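Local structure of UL37 (Suid herpesvirus 1, 4K70) at residues Ile218-Phe223 against Tyr275-Arg280; Ala343-Arg348 against Cys373-Gly378; Val127-Ala132 against Gln165-Thr170; Ala255-Ala260 against Arg264-Leu269. The protein is an inner tegument protein of the virus, here its N-terminal half, and probably has an essential role in controlling viral trafficking. All coordinates share one frame; numbering follows the deposited sequence. Where two conformers were deposited one is given.

Contact 1 of 4, residues Ile218-Phe223 against Tyr275-Arg280; sequences IADEFF and YVRELR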
loop_
_atom_site.group_PDB
_atom_site.type_symbol
_atom_site.label_atom_id
_atom_site.label_comp_id
_atom_site.label_asym_id
_atom_site.label_seq_id
_atom_site.Cartn_x
_atom_site.Cartn_y
_atom_site.Cartn_z
ATOM N N ILE A 218 -9.618 15.381 -12.366
ATOM C CA ILE A 218 -9.436 15.545 -10.926
ATOM C C ILE A 218 -10.799 15.618 -10.229
ATOM O O ILE A 218 -11.026 14.977 -9.197
ATOM C CB ILE A 218 -8.615 16.801 -10.599
ATOM C CG1 ILE A 218 -7.172 16.629 -11.084
ATOM C CG2 ILE A 218 -8.630 17.080 -9.087
ATOM C CD1 ILE A 218 -6.394 17.938 -11.181
ATOM N N ALA A 219 -11.707 16.397 -10.798
ATOM C CA ALA A 219 -13.046 16.515 -10.230
ATOM C C ALA A 219 -13.689 15.136 -10.156
ATOM O O ALA A 219 -14.272 14.768 -9.135
ATOM C CB ALA A 219 -13.896 17.475 -11.051
ATOM N N ASP A 220 -13.528 14.355 -11.227
ATOM C CA ASP A 220 -14.178 13.044 -11.341
ATOM C C ASP A 220 -13.547 11.916 -10.506
ATOM O O ASP A 220 -14.255 11.070 -9.977
ATOM C CB ASP A 220 -14.273 12.612 -12.814
ATOM C CG ASP A 220 -15.256 13.457 -13.599
ATOM O OD1 ASP A 220 -15.972 14.263 -12.959
ATOM O OD2 ASP A 220 -15.325 13.319 -14.837
ATOM N N GLU A 221 -12.224 11.895 -10.402
ATOM C CA GLU A 221 -11.516 10.834 -9.689
ATOM C C GLU A 221 -11.450 11.115 -8.194
ATOM O O GLU A 221 -11.461 10.201 -7.378
ATOM C CB GLU A 221 -10.081 10.690 -10.219
ATOM C CG GLU A 221 -9.951 10.448 -11.728
ATOM C CD GLU A 221 -9.892 8.976 -12.098
ATOM O OE1 GLU A 221 -10.266 8.134 -11.250
ATOM O OE2 GLU A 221 -9.472 8.664 -13.236
ATOM N N PHE A 222 -11.367 12.391 -7.838
ATOM C CA PHE A 222 -11.058 12.734 -6.451
ATOM C C PHE A 222 -12.060 13.581 -5.680
ATOM O O PHE A 222 -11.963 13.679 -4.455
ATOM C CB PHE A 222 -9.677 13.384 -6.389
ATOM C CG PHE A 222 -8.576 12.493 -6.891
ATOM C CD1 PHE A 222 -8.078 11.476 -6.092
ATOM C CD2 PHE A 222 -8.044 12.663 -8.164
ATOM C CE1 PHE A 222 -7.074 10.652 -6.548
ATOM C CE2 PHE A 222 -7.032 11.838 -8.618
ATOM C CZ PHE A 222 -6.549 10.836 -7.810
ATOM N N PHE A 223 -13.011 14.203 -6.367
ATOM C CA PHE A 223 -13.927 15.090 -5.658
ATOM C C PHE A 223 -15.387 14.722 -5.813
ATOM O O PHE A 223 -16.205 15.072 -4.964
ATOM C CB PHE A 223 -13.680 16.557 -6.035
ATOM C CG PHE A 223 -12.385 17.100 -5.500
ATOM C CD1 PHE A 223 -11.206 16.932 -6.213
ATOM C CD2 PHE A 223 -12.340 17.758 -4.272
ATOM C CE1 PHE A 223 -10.005 17.419 -5.721
ATOM C CE2 PHE A 223 -11.147 18.253 -3.773
ATOM C CZ PHE A 223 -9.973 18.086 -4.497
ATOM N N TYR A 275 -18.354 20.888 -12.100
ATOM C CA TYR A 275 -19.266 19.981 -11.398
ATOM C C TYR A 275 -20.596 19.750 -12.109
ATOM O O TYR A 275 -21.422 18.951 -11.662
ATOM C CB TYR A 275 -19.484 20.451 -9.957
ATOM C CG TYR A 275 -18.232 20.325 -9.131
ATOM C CD1 TYR A 275 -17.887 19.112 -8.545
ATOM C CD2 TYR A 275 -17.377 21.403 -8.956
ATOM C CE1 TYR A 275 -16.735 18.980 -7.790
ATOM C CE2 TYR A 275 -16.217 21.279 -8.202
ATOM C CZ TYR A 275 -15.904 20.064 -7.623
ATOM O OH TYR A 275 -14.764 19.926 -6.871
ATOM N N VAL A 276 -20.796 20.454 -13.217
ATOM C CA VAL A 276 -21.907 20.182 -14.113
ATOM C C VAL A 276 -21.503 19.034 -15.035
ATOM O O VAL A 276 -20.489 19.117 -15.738
ATOM C CB VAL A 276 -22.249 21.414 -14.962
ATOM C CG1 VAL A 276 -23.440 21.123 -15.859
ATOM C CG2 VAL A 276 -22.534 22.600 -14.071
ATOM N N ARG A 277 -22.291 17.964 -15.024
ATOM C CA ARG A 277 -21.929 16.745 -15.734
ATOM C C ARG A 277 -23.014 16.271 -16.694
ATOM O O ARG A 277 -22.821 15.282 -17.400
ATOM C CB ARG A 277 -21.602 15.626 -14.736
ATOM C CG ARG A 277 -20.355 15.866 -13.898
ATOM C CD ARG A 277 -19.951 14.595 -13.150
ATOM N NE ARG A 277 -18.675 14.734 -12.451
ATOM C CZ ARG A 277 -18.547 15.235 -11.227
ATOM N NH1 ARG A 277 -19.620 15.657 -10.569
ATOM N NH2 ARG A 277 -17.349 15.326 -10.662
ATOM N N GLU A 278 -24.143 16.977 -16.731
ATOM C CA GLU A 278 -25.272 16.565 -17.565
ATOM C C GLU A 278 -25.852 17.709 -18.375
ATOM O O GLU A 278 -25.729 18.874 -18.007
ATOM C CB GLU A 278 -26.382 15.969 -16.700
ATOM C CG GLU A 278 -25.891 14.956 -15.685
ATOM C CD GLU A 278 -26.795 14.875 -14.473
ATOM O OE1 GLU A 278 -28.027 14.743 -14.662
ATOM O OE2 GLU A 278 -26.267 14.957 -13.336
ATOM N N LEU A 279 -26.491 17.355 -19.484
ATOM C CA LEU A 279 -27.148 18.324 -20.341
ATOM C C LEU A 279 -28.655 18.083 -20.377
ATOM O O LEU A 279 -29.117 17.085 -20.936
ATOM C CB LEU A 279 -26.590 18.230 -21.757
ATOM C CG LEU A 279 -25.195 18.804 -21.995
ATOM C CD1 LEU A 279 -24.681 18.365 -23.352
ATOM C CD2 LEU A 279 -25.224 20.330 -21.887
ATOM N N ARG A 280 -29.420 18.996 -19.786
ATOM C CA ARG A 280 -30.880 18.947 -19.904
ATOM C C ARG A 280 -31.289 19.172 -21.356
ATOM O O ARG A 280 -30.658 19.961 -22.067
ATOM C CB ARG A 280 -31.538 19.991 -18.999
ATOM C CG ARG A 280 -30.880 21.364 -19.038
ATOM C CD ARG A 280 -31.668 22.415 -18.236
ATOM N NE ARG A 280 -33.053 22.656 -18.677
ATOM C CZ ARG A 280 -33.512 22.558 -19.930
ATOM N NH1 ARG A 280 -32.710 22.212 -20.933
ATOM N NH2 ARG A 280 -34.794 22.812 -20.184
#

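Contact 2 of 4, residues Ala343-Arg348 against Cys373-Gly378; sequences AGFTRR and CTAVVG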
loop_
_atom_site.group_PDB
_atom_site.type_symbol
_atom_site.label_atom_id
_atom_site.label_comp_id
_atom_site.label_asym_id
_atom_site.label_seq_id
_atom_site.Cartn_x
_atom_site.Cartn_y
_atom_site.Cartn_z
ATOM N N ALA A 343 0.722 11.913 -19.120
ATOM C CA ALA A 343 0.281 11.723 -20.504
ATOM C C ALA A 343 -1.242 11.660 -20.616
ATOM O O ALA A 343 -1.781 11.490 -21.713
ATOM C CB ALA A 343 0.903 10.474 -21.104
ATOM N N GLY A 344 -1.929 11.794 -19.487
ATOM C CA GLY A 344 -3.384 11.775 -19.494
ATOM C C GLY A 344 -3.991 10.394 -19.321
ATOM O O GLY A 344 -5.201 10.229 -19.431
ATOM N N PHE A 345 -3.156 9.401 -19.035
ATOM C CA PHE A 345 -3.640 8.061 -18.730
ATOM C C PHE A 345 -3.979 7.935 -17.243
ATOM O O PHE A 345 -3.328 7.218 -16.493
ATOM C CB PHE A 345 -2.622 7.012 -19.147
ATOM C CG PHE A 345 -2.623 6.724 -20.640
ATOM C CD1 PHE A 345 -1.951 7.555 -21.522
ATOM C CD2 PHE A 345 -3.318 5.633 -21.151
ATOM C CE1 PHE A 345 -1.946 7.289 -22.901
ATOM C CE2 PHE A 345 -3.328 5.362 -22.516
ATOM C CZ PHE A 345 -2.639 6.190 -23.396
ATOM N N THR A 346 -5.004 8.663 -16.832
ATOM C CA THR A 346 -5.546 8.558 -15.488
ATOM C C THR A 346 -6.250 7.206 -15.354
ATOM O O THR A 346 -6.371 6.467 -16.334
ATOM C CB THR A 346 -6.560 9.658 -15.258
ATOM O OG1 THR A 346 -7.582 9.535 -16.247
ATOM C CG2 THR A 346 -5.905 11.015 -15.415
ATOM N N ARG A 347 -6.703 6.880 -14.148
ATOM C CA ARG A 347 -7.363 5.599 -13.891
ATOM C C ARG A 347 -8.524 5.358 -14.841
ATOM O O ARG A 347 -8.635 4.297 -15.446
ATOM C CB ARG A 347 -7.890 5.517 -12.450
ATOM C CG ARG A 347 -8.503 4.159 -12.128
ATOM C CD ARG A 347 -9.545 4.216 -11.008
ATOM N NE ARG A 347 -10.711 5.038 -11.335
ATOM C CZ ARG A 347 -11.747 4.629 -12.069
ATOM N NH1 ARG A 347 -11.770 3.404 -12.586
ATOM N NH2 ARG A 347 -12.759 5.456 -12.295
ATOM N N ARG A 348 -9.397 6.350 -14.951
ATOM C CA ARG A 348 -10.585 6.222 -15.790
ATOM C C ARG A 348 -10.229 6.153 -17.277
ATOM O O ARG A 348 -10.854 5.420 -18.036
ATOM C CB ARG A 348 -11.552 7.375 -15.506
ATOM C CG ARG A 348 -12.745 7.442 -16.417
ATOM C CD ARG A 348 -13.603 6.199 -16.304
ATOM N NE ARG A 348 -14.921 6.412 -16.903
ATOM C CZ ARG A 348 -15.741 5.432 -17.268
ATOM N NH1 ARG A 348 -15.377 4.165 -17.096
ATOM N NH2 ARG A 348 -16.920 5.714 -17.811
ATOM N N CYS A 373 -1.371 -1.075 -25.013
ATOM C CA CYS A 373 -0.357 -1.450 -24.033
ATOM C C CYS A 373 -0.315 -0.478 -22.862
ATOM O O CYS A 373 -0.317 -0.889 -21.707
ATOM C CB CYS A 373 1.022 -1.516 -24.703
ATOM S SG CYS A 373 1.230 -3.049 -25.664
ATOM N N THR A 374 -0.256 0.813 -23.158
ATOM C CA THR A 374 -0.205 1.811 -22.100
ATOM C C THR A 374 -1.440 1.732 -21.201
ATOM O O THR A 374 -1.340 1.839 -19.971
ATOM C CB THR A 374 -0.060 3.231 -22.687
ATOM O OG1 THR A 374 1.095 3.280 -23.529
ATOM C CG2 THR A 374 0.091 4.274 -21.565
ATOM N N ALA A 375 -2.606 1.520 -21.808
ATOM C CA ALA A 375 -3.851 1.503 -21.051
ATOM C C ALA A 375 -4.000 0.220 -20.244
ATOM O O ALA A 375 -4.461 0.248 -19.098
ATOM C CB ALA A 375 -5.056 1.704 -21.969
ATOM N N VAL A 376 -3.600 -0.909 -20.820
ATOM C CA VAL A 376 -3.653 -2.170 -20.067
ATOM C C VAL A 376 -2.697 -2.177 -18.853
ATOM O O VAL A 376 -3.088 -2.493 -17.725
ATOM C CB VAL A 376 -3.334 -3.375 -20.964
ATOM C CG1 VAL A 376 -3.157 -4.615 -20.123
ATOM C CG2 VAL A 376 -4.437 -3.580 -22.010
ATOM N N VAL A 377 -1.434 -1.847 -19.087
ATOM C CA VAL A 377 -0.475 -1.787 -17.983
ATOM C C VAL A 377 -0.899 -0.719 -16.961
ATOM O O VAL A 377 -0.796 -0.917 -15.744
ATOM C CB VAL A 377 0.932 -1.503 -18.507
ATOM C CG1 VAL A 377 1.889 -1.178 -17.340
ATOM C CG2 VAL A 377 1.437 -2.698 -19.306
ATOM N N GLY A 378 -1.402 0.403 -17.471
ATOM C CA GLY A 378 -1.821 1.510 -16.635
ATOM C C GLY A 378 -2.942 1.134 -15.677
ATOM O O GLY A 378 -2.930 1.528 -14.503
#

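Contact 3 of 4, residues Val127-Ala132 against Gln165-Thr170; sequences VSEWCA and QPRFAT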
loop_
_atom_site.group_PDB
_atom_site.type_symbol
_atom_site.label_atom_id
_atom_site.label_comp_id
_atom_site.label_asym_id
_atom_site.label_seq_id
_atom_site.Cartn_x
_atom_site.Cartn_y
_atom_site.Cartn_z
ATOM N N VAL A 127 9.559 -0.064 20.046
ATOM C CA VAL A 127 8.166 0.086 19.627
ATOM C C VAL A 127 7.693 1.524 19.810
ATOM O O VAL A 127 6.940 2.043 18.992
ATOM C CB VAL A 127 7.224 -0.941 20.293
ATOM C CG1 VAL A 127 5.798 -0.766 19.788
ATOM C CG2 VAL A 127 7.717 -2.367 20.000
ATOM N N SER A 128 8.152 2.173 20.872
ATOM C CA SER A 128 7.905 3.593 21.054
ATOM C C SER A 128 8.426 4.375 19.860
ATOM O O SER A 128 7.731 5.228 19.334
ATOM C CB SER A 128 8.584 4.099 22.333
ATOM O OG SER A 128 7.868 3.676 23.488
ATOM N N GLU A 129 9.670 4.093 19.461
ATOM C CA GLU A 129 10.280 4.747 18.305
ATOM C C GLU A 129 9.519 4.451 17.035
ATOM O O GLU A 129 9.264 5.348 16.238
ATOM C CB GLU A 129 11.732 4.300 18.126
ATOM C CG GLU A 129 12.632 4.698 19.271
ATOM C CD GLU A 129 14.069 4.257 19.040
ATOM O OE1 GLU A 129 14.422 3.979 17.870
ATOM O OE2 GLU A 129 14.833 4.191 20.014
ATOM N N TRP A 130 9.151 3.187 16.854
ATOM C CA TRP A 130 8.387 2.785 15.683
ATOM C C TRP A 130 7.041 3.531 15.618
ATOM O O TRP A 130 6.667 4.058 14.562
ATOM C CB TRP A 130 8.201 1.265 15.669
ATOM C CG TRP A 130 7.668 0.725 14.369
ATOM C CD1 TRP A 130 8.398 0.218 13.333
ATOM C CD2 TRP A 130 6.289 0.634 13.974
ATOM N NE1 TRP A 130 7.557 -0.186 12.323
ATOM C CE2 TRP A 130 6.263 0.063 12.689
ATOM C CE3 TRP A 130 5.079 0.977 14.586
ATOM C CZ2 TRP A 130 5.063 -0.168 11.994
ATOM C CZ3 TRP A 130 3.890 0.747 13.895
ATOM C CH2 TRP A 130 3.894 0.177 12.617
ATOM N N CYS A 131 6.325 3.602 16.745
ATOM C CA CYS A 131 5.071 4.374 16.800
ATOM C C CYS A 131 5.284 5.853 16.478
ATOM O O CYS A 131 4.442 6.471 15.843
ATOM C CB CYS A 131 4.362 4.236 18.167
ATOM S SG CYS A 131 3.697 2.577 18.482
ATOM N N ALA A 132 6.404 6.423 16.916
ATOM C CA ALA A 132 6.695 7.814 16.592
ATOM C C ALA A 132 6.868 7.965 15.083
ATOM O O ALA A 132 6.395 8.938 14.486
ATOM C CB ALA A 132 7.948 8.292 17.328
ATOM N N GLN A 165 13.139 0.154 8.385
ATOM C CA GLN A 165 14.597 0.276 8.470
ATOM C C GLN A 165 15.176 -0.818 9.366
ATOM O O GLN A 165 14.473 -1.368 10.208
ATOM C CB GLN A 165 15.002 1.653 8.997
ATOM C CG GLN A 165 14.507 1.955 10.425
ATOM C CD GLN A 165 14.899 3.349 10.859
ATOM O OE1 GLN A 165 16.067 3.615 11.136
ATOM N NE2 GLN A 165 13.929 4.255 10.893
ATOM N N PRO A 166 16.475 -1.126 9.193
ATOM C CA PRO A 166 17.108 -2.256 9.884
ATOM C C PRO A 166 17.009 -2.193 11.415
ATOM O O PRO A 166 16.905 -3.237 12.048
ATOM C CB PRO A 166 18.576 -2.166 9.436
ATOM C CG PRO A 166 18.495 -1.516 8.064
ATOM C CD PRO A 166 17.374 -0.497 8.211
ATOM N N ARG A 167 17.033 -1.010 12.003
ATOM C CA ARG A 167 16.920 -0.945 13.462
ATOM C C ARG A 167 15.580 -1.512 13.944
ATOM O O ARG A 167 15.444 -1.911 15.108
ATOM C CB ARG A 167 17.132 0.477 13.977
ATOM C CG ARG A 167 15.977 1.390 13.735
ATOM C CD ARG A 167 16.306 2.835 14.112
ATOM N NE ARG A 167 17.104 2.941 15.332
ATOM C CZ ARG A 167 16.659 2.687 16.555
ATOM N NH1 ARG A 167 15.406 2.291 16.731
ATOM N NH2 ARG A 167 17.467 2.821 17.605
ATOM N N PHE A 168 14.604 -1.575 13.039
ATOM C CA PHE A 168 13.307 -2.183 13.368
ATOM C C PHE A 168 13.169 -3.589 12.812
ATOM O O PHE A 168 12.062 -4.119 12.734
ATOM C CB PHE A 168 12.164 -1.310 12.855
ATOM C CG PHE A 168 12.091 0.025 13.523
ATOM C CD1 PHE A 168 12.337 0.141 14.885
ATOM C CD2 PHE A 168 11.808 1.170 12.789
ATOM C CE1 PHE A 168 12.284 1.375 15.518
ATOM C CE2 PHE A 168 11.744 2.408 13.413
ATOM C CZ PHE A 168 11.988 2.512 14.782
ATOM N N ALA A 169 14.284 -4.187 12.399
ATOM C CA ALA A 169 14.257 -5.545 11.854
ATOM C C ALA A 169 13.624 -6.579 12.785
ATOM O O ALA A 169 12.902 -7.462 12.323
ATOM C CB ALA A 169 15.660 -5.997 11.420
ATOM N N THR A 170 13.884 -6.492 14.087
ATOM C CA THR A 170 13.296 -7.469 15.008
ATOM C C THR A 170 11.779 -7.292 15.161
ATOM O O THR A 170 11.104 -8.204 15.636
ATOM C CB THR A 170 13.968 -7.475 16.399
ATOM O OG1 THR A 170 13.877 -6.174 16.997
ATOM C CG2 THR A 170 15.447 -7.908 16.275
#

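Contact 4 of 4, residues Ala255-Ala260 against Arg264-Leu269; sequences ATPRTA and RVSAAL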
loop_
_atom_site.group_PDB
_atom_site.type_symbol
_atom_site.label_atom_id
_atom_site.label_comp_id
_atom_site.label_asym_id
_atom_site.label_seq_id
_atom_site.Cartn_x
_atom_site.Cartn_y
_atom_site.Cartn_z
ATOM N N ALA A 255 -22.985 16.535 -34.100
ATOM C CA ALA A 255 -22.370 17.611 -33.321
ATOM C C ALA A 255 -22.698 17.522 -31.832
ATOM O O ALA A 255 -21.930 17.993 -30.989
ATOM C CB ALA A 255 -22.755 18.968 -33.879
ATOM N N THR A 256 -23.834 16.916 -31.509
ATOM C CA THR A 256 -24.231 16.735 -30.120
ATOM C C THR A 256 -23.281 15.745 -29.472
ATOM O O THR A 256 -22.865 14.784 -30.116
ATOM C CB THR A 256 -25.652 16.162 -30.009
ATOM O OG1 THR A 256 -26.563 16.996 -30.733
ATOM C CG2 THR A 256 -26.087 16.087 -28.550
ATOM N N PRO A 257 -22.922 15.986 -28.202
ATOM C CA PRO A 257 -22.179 15.012 -27.399
ATOM C C PRO A 257 -22.833 13.637 -27.514
ATOM O O PRO A 257 -24.031 13.527 -27.265
ATOM C CB PRO A 257 -22.331 15.563 -25.979
ATOM C CG PRO A 257 -22.377 17.045 -26.183
ATOM C CD PRO A 257 -23.135 17.252 -27.474
ATOM N N ARG A 258 -22.060 12.621 -27.902
ATOM C CA ARG A 258 -22.596 11.287 -28.196
ATOM C C ARG A 258 -22.419 10.316 -27.024
ATOM O O ARG A 258 -23.361 9.626 -26.629
ATOM C CB ARG A 258 -21.916 10.709 -29.447
ATOM C CG ARG A 258 -21.868 11.649 -30.654
ATOM C CD ARG A 258 -20.727 11.283 -31.634
ATOM N NE ARG A 258 -19.406 11.387 -31.008
ATOM C CZ ARG A 258 -18.249 11.346 -31.670
ATOM N NH1 ARG A 258 -17.095 11.453 -31.011
ATOM N NH2 ARG A 258 -18.236 11.206 -32.993
ATOM N N THR A 259 -21.209 10.255 -26.473
ATOM C CA THR A 259 -20.924 9.351 -25.356
ATOM C C THR A 259 -21.073 10.041 -24.001
ATOM O O THR A 259 -21.159 11.271 -23.930
ATOM C CB THR A 259 -19.507 8.740 -25.479
ATOM O OG1 THR A 259 -18.517 9.751 -25.249
ATOM C CG2 THR A 259 -19.309 8.148 -26.871
ATOM N N ALA A 260 -21.111 9.247 -22.930
ATOM C CA ALA A 260 -21.203 9.780 -21.570
ATOM C C ALA A 260 -20.037 10.712 -21.277
ATOM O O ALA A 260 -20.189 11.717 -20.577
ATOM C CB ALA A 260 -21.239 8.653 -20.550
ATOM N N ARG A 264 -20.431 14.699 -20.441
ATOM C CA ARG A 264 -19.844 15.214 -19.209
ATOM C C ARG A 264 -18.905 16.376 -19.491
ATOM O O ARG A 264 -18.936 17.384 -18.795
ATOM C CB ARG A 264 -19.119 14.102 -18.445
ATOM C CG ARG A 264 -18.567 14.533 -17.106
ATOM C CD ARG A 264 -17.125 15.033 -17.201
ATOM N NE ARG A 264 -16.657 15.472 -15.886
ATOM C CZ ARG A 264 -16.967 16.646 -15.345
ATOM N NH1 ARG A 264 -17.709 17.511 -16.023
ATOM N NH2 ARG A 264 -16.522 16.971 -14.140
ATOM N N VAL A 265 -18.074 16.237 -20.523
ATOM C CA VAL A 265 -17.114 17.283 -20.870
ATOM C C VAL A 265 -17.826 18.518 -21.432
ATOM O O VAL A 265 -17.547 19.656 -21.023
ATOM C CB VAL A 265 -16.033 16.757 -21.870
ATOM C CG1 VAL A 265 -15.197 17.897 -22.405
ATOM C CG2 VAL A 265 -15.146 15.724 -21.184
ATOM N N SER A 266 -18.753 18.283 -22.360
ATOM C CA SER A 266 -19.505 19.363 -22.997
ATOM C C SER A 266 -20.296 20.184 -21.985
ATOM O O SER A 266 -20.345 21.411 -22.066
ATOM C CB SER A 266 -20.462 18.799 -24.048
ATOM O OG SER A 266 -19.742 18.271 -25.144
ATOM N N ALA A 267 -20.916 19.500 -21.035
ATOM C CA ALA A 267 -21.722 20.152 -20.011
ATOM C C ALA A 267 -20.875 21.085 -19.144
ATOM O O ALA A 267 -21.279 22.206 -18.845
ATOM C CB ALA A 267 -22.401 19.113 -19.153
ATOM N N ALA A 268 -19.694 20.623 -18.748
ATOM C CA ALA A 268 -18.805 21.454 -17.946
ATOM C C ALA A 268 -18.287 22.630 -18.765
ATOM O O ALA A 268 -18.205 23.749 -18.271
ATOM C CB ALA A 268 -17.648 20.626 -17.387
ATOM N N LEU A 269 -17.942 22.385 -20.027
ATOM C CA LEU A 269 -17.438 23.467 -20.854
ATOM C C LEU A 269 -18.529 24.495 -21.148
ATOM O O LEU A 269 -18.259 25.695 -21.180
ATOM C CB LEU A 269 -16.810 22.934 -22.149
ATOM C CG LEU A 269 -15.448 22.252 -22.003
ATOM C CD1 LEU A 269 -15.079 21.471 -23.260
ATOM C CD2 LEU A 269 -14.351 23.267 -21.668
#

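Contact 1 of 4, residues Ile218-Phe223 against Tyr275-Arg280
Arg277 reaches out of the loop 275-280 and closes on Asp220 of the helix segment 218-223 with two nitrogens at once. Its NE lies 2.8 Å from Asp220 OD1 and its NH2 2.9 Å from the same oxygen, a side-on salt bridge that converges on a single carboxylate atom. OD1 sits in the guanidinium plane, but the carboxylate is turned, the two planes standing 39° apart, and NE meets OD1 from above the carboxylate plane. The N-H bonds are bent, 149° from NE, as expected when two donors share one acceptor. An arginine suits this place because its chain, extended from CG to NE, is long enough to bridge loop and helix. Two residues earlier, Tyr275 OH comes within 3.6 Å of Phe223 CB and Tyr275 CE1 within 4.3 Å of that carbon; tyrosine suits because its ring lays apolar carbon against Phe223 while its OH reaches backbone.

The second shell fixes these groups. Asp220 OD2 forms a salt bridge with Arg264, so the two carboxylate oxygens hold one arginine each. Arg277 NH2 also donates to His224 O, and Tyr275 OH accepts from Asn228 N, which ties both loop side chains to the residues that follow Phe223. The contact thus fastens the loop after helix 260-271 to helix 208-223, whose Ile218 packs on helix 191-201 and Phe223 on helix 144-149.

Contact 2 of 4, residues Ala343-Arg348 against Cys373-Gly378
Phe345 lays one face of its ring on Thr374, joining the turn between helices 333-342 and 347-358 to helix 366-385. From CB, which points toward that helix, CG is set anti to the carbonyl carbon (chi1 -78°), carrying the ring across the Thr374 side chain at about a right angle. Phe345 CG is 3.8 Å from Thr374 CG2; past it, CD1 and CE1 of the ring lie 3.9 Å from that methyl, CD2 and CE2 3.7 Å, and the tip CZ 3.8 Å. The methyl therefore stands over the ring centre, a CH-pi contact with Thr374 CG2 3.5 Å from the Phe345 centroid and 4° off the normal. On the CE2 side the ring reaches Ala375, whose CB is 4.1 Å from Phe345 CE2; the small alanine lets the ring lie close to the helix.

Gly344 ends its helix in a Schellman motif with positive phi, a conformation easy for glycine, and Thr346 N-caps the next helix. The threonine at 374 suits its place by dividing its two branches: CG2 faces the ring, while OG1 is hydrogen-bonded to Ala370 O within its own helix. Between these buried side chains the attraction is thus dispersion and CH-pi contact, the polar atom being satisfied elsewhere.

Contact 3 of 4, residues Val127-Ala132 against Gln165-Thr170
Glu129, on the helix segment 127-132, meets both Arg167 and Phe168 of 165-170, a loop with a short 3-10 turn at 166-167. Its CB lies in the plane of the Phe168 ring, at the edge, 3.8 Å from Phe168 CZ. Farther out its carboxylate pairs with the Arg167 guanidinium in a salt bridge, but the modelled oxygen and nitrogen are too close, leaving the detail of that pairing doubtful.

Trp130 follows and carries the apolar part of the contact. With CG anti to the backbone N (chi1 -168°), the indole stands out from the helix and turns an edge to Phe168: Trp130 CD1 is 3.6 Å from Phe168 CD2, over the ring face but displaced toward its rim. The pair is T-shaped, with the five-membered ring and the Phe168 ring 5.0 Å apart between centroids and their planes at 75°. Trp130 CB adds a CH-pi contact over the same ring, 4.1 Å from the Phe168 centroid. The opposite face of Phe168 is covered by Arg167 CG, 3.9 Å above the plane, so the phenyl is held between tryptophan and the aliphatic stem of arginine. A tryptophan fits here because it joins a broad apolar surface to one donor, NE1, which bonds to Leu163 O.

Helix 120-137 is thereby pinned to the loop leading into helix 175-188; its Val127 and Cys131 pack on helix 89-98, while Ala169 touches helix 438-458.

Contact 4 of 4, residues Ala255-Ala260 against Arg264-Leu269
Pro257 and Ser266 meet where the chain folds back along the first two turns of an alpha-helix: 255-260 leads into helix 260-271, and Thr259 is its N-cap, its OG1 accepting from Glu262 N. The threonine hydroxyl suits that place, since the first turn of a helix has N-H groups that lack carbonyl partners within the helix.

The hydrogen bond across the two segments is that of the opening turn. Arg264 N donates to Ala260 O over 3.0 Å with an N-H...O angle of 159°, the usual i to i+4 step. The small Ala260 begins this helix at an exposed position.

Polar links lead away from the segments. Arg264 CG lies opposite the backbone N (chi1 -176°), and the chain then bends at chi2, leading the side chain away from 255-260 and bringing its guanidinium to Ala274 O, with which NH2 forms a hydrogen bond.

Van der Waals packing completes the contact. The rigid proline ring points at the helix and also touches Leu279, while serine is small enough to admit it. Ser266 OG is hydrogen-bonded to Glu262 O and Arg286 O, two acceptors that must share or alternate for its one proton, beside the ring. The fit is tight: Pro257 CG lies 3.1 Å from Ser266 OG and 3.4 Å from Ser266 CB.

Overall arrangement
Contacts 1, 2 and 4 gather on one side of the centre of this all-helical chain, and contact 3 lies on the other, its centre about 44 Å from that of contact 1. Contact 4 is nested in the loop closed by contact 1, centres about 11 Å apart, and a salt bridge joins them, Asp220 OD2 being 2.7 Å from Arg264 NE. Contact 1 reaches contact 2 through Glu221, whose OE1 is 3.1 Å from Arg347 NE in a salt bridge. The side chain of Ala375 is about 8 Å from that of Asp351, and the side chain of Trp130 about 7 Å from that of His82, both residues of calcium sites seen in this protein though empty in this chain.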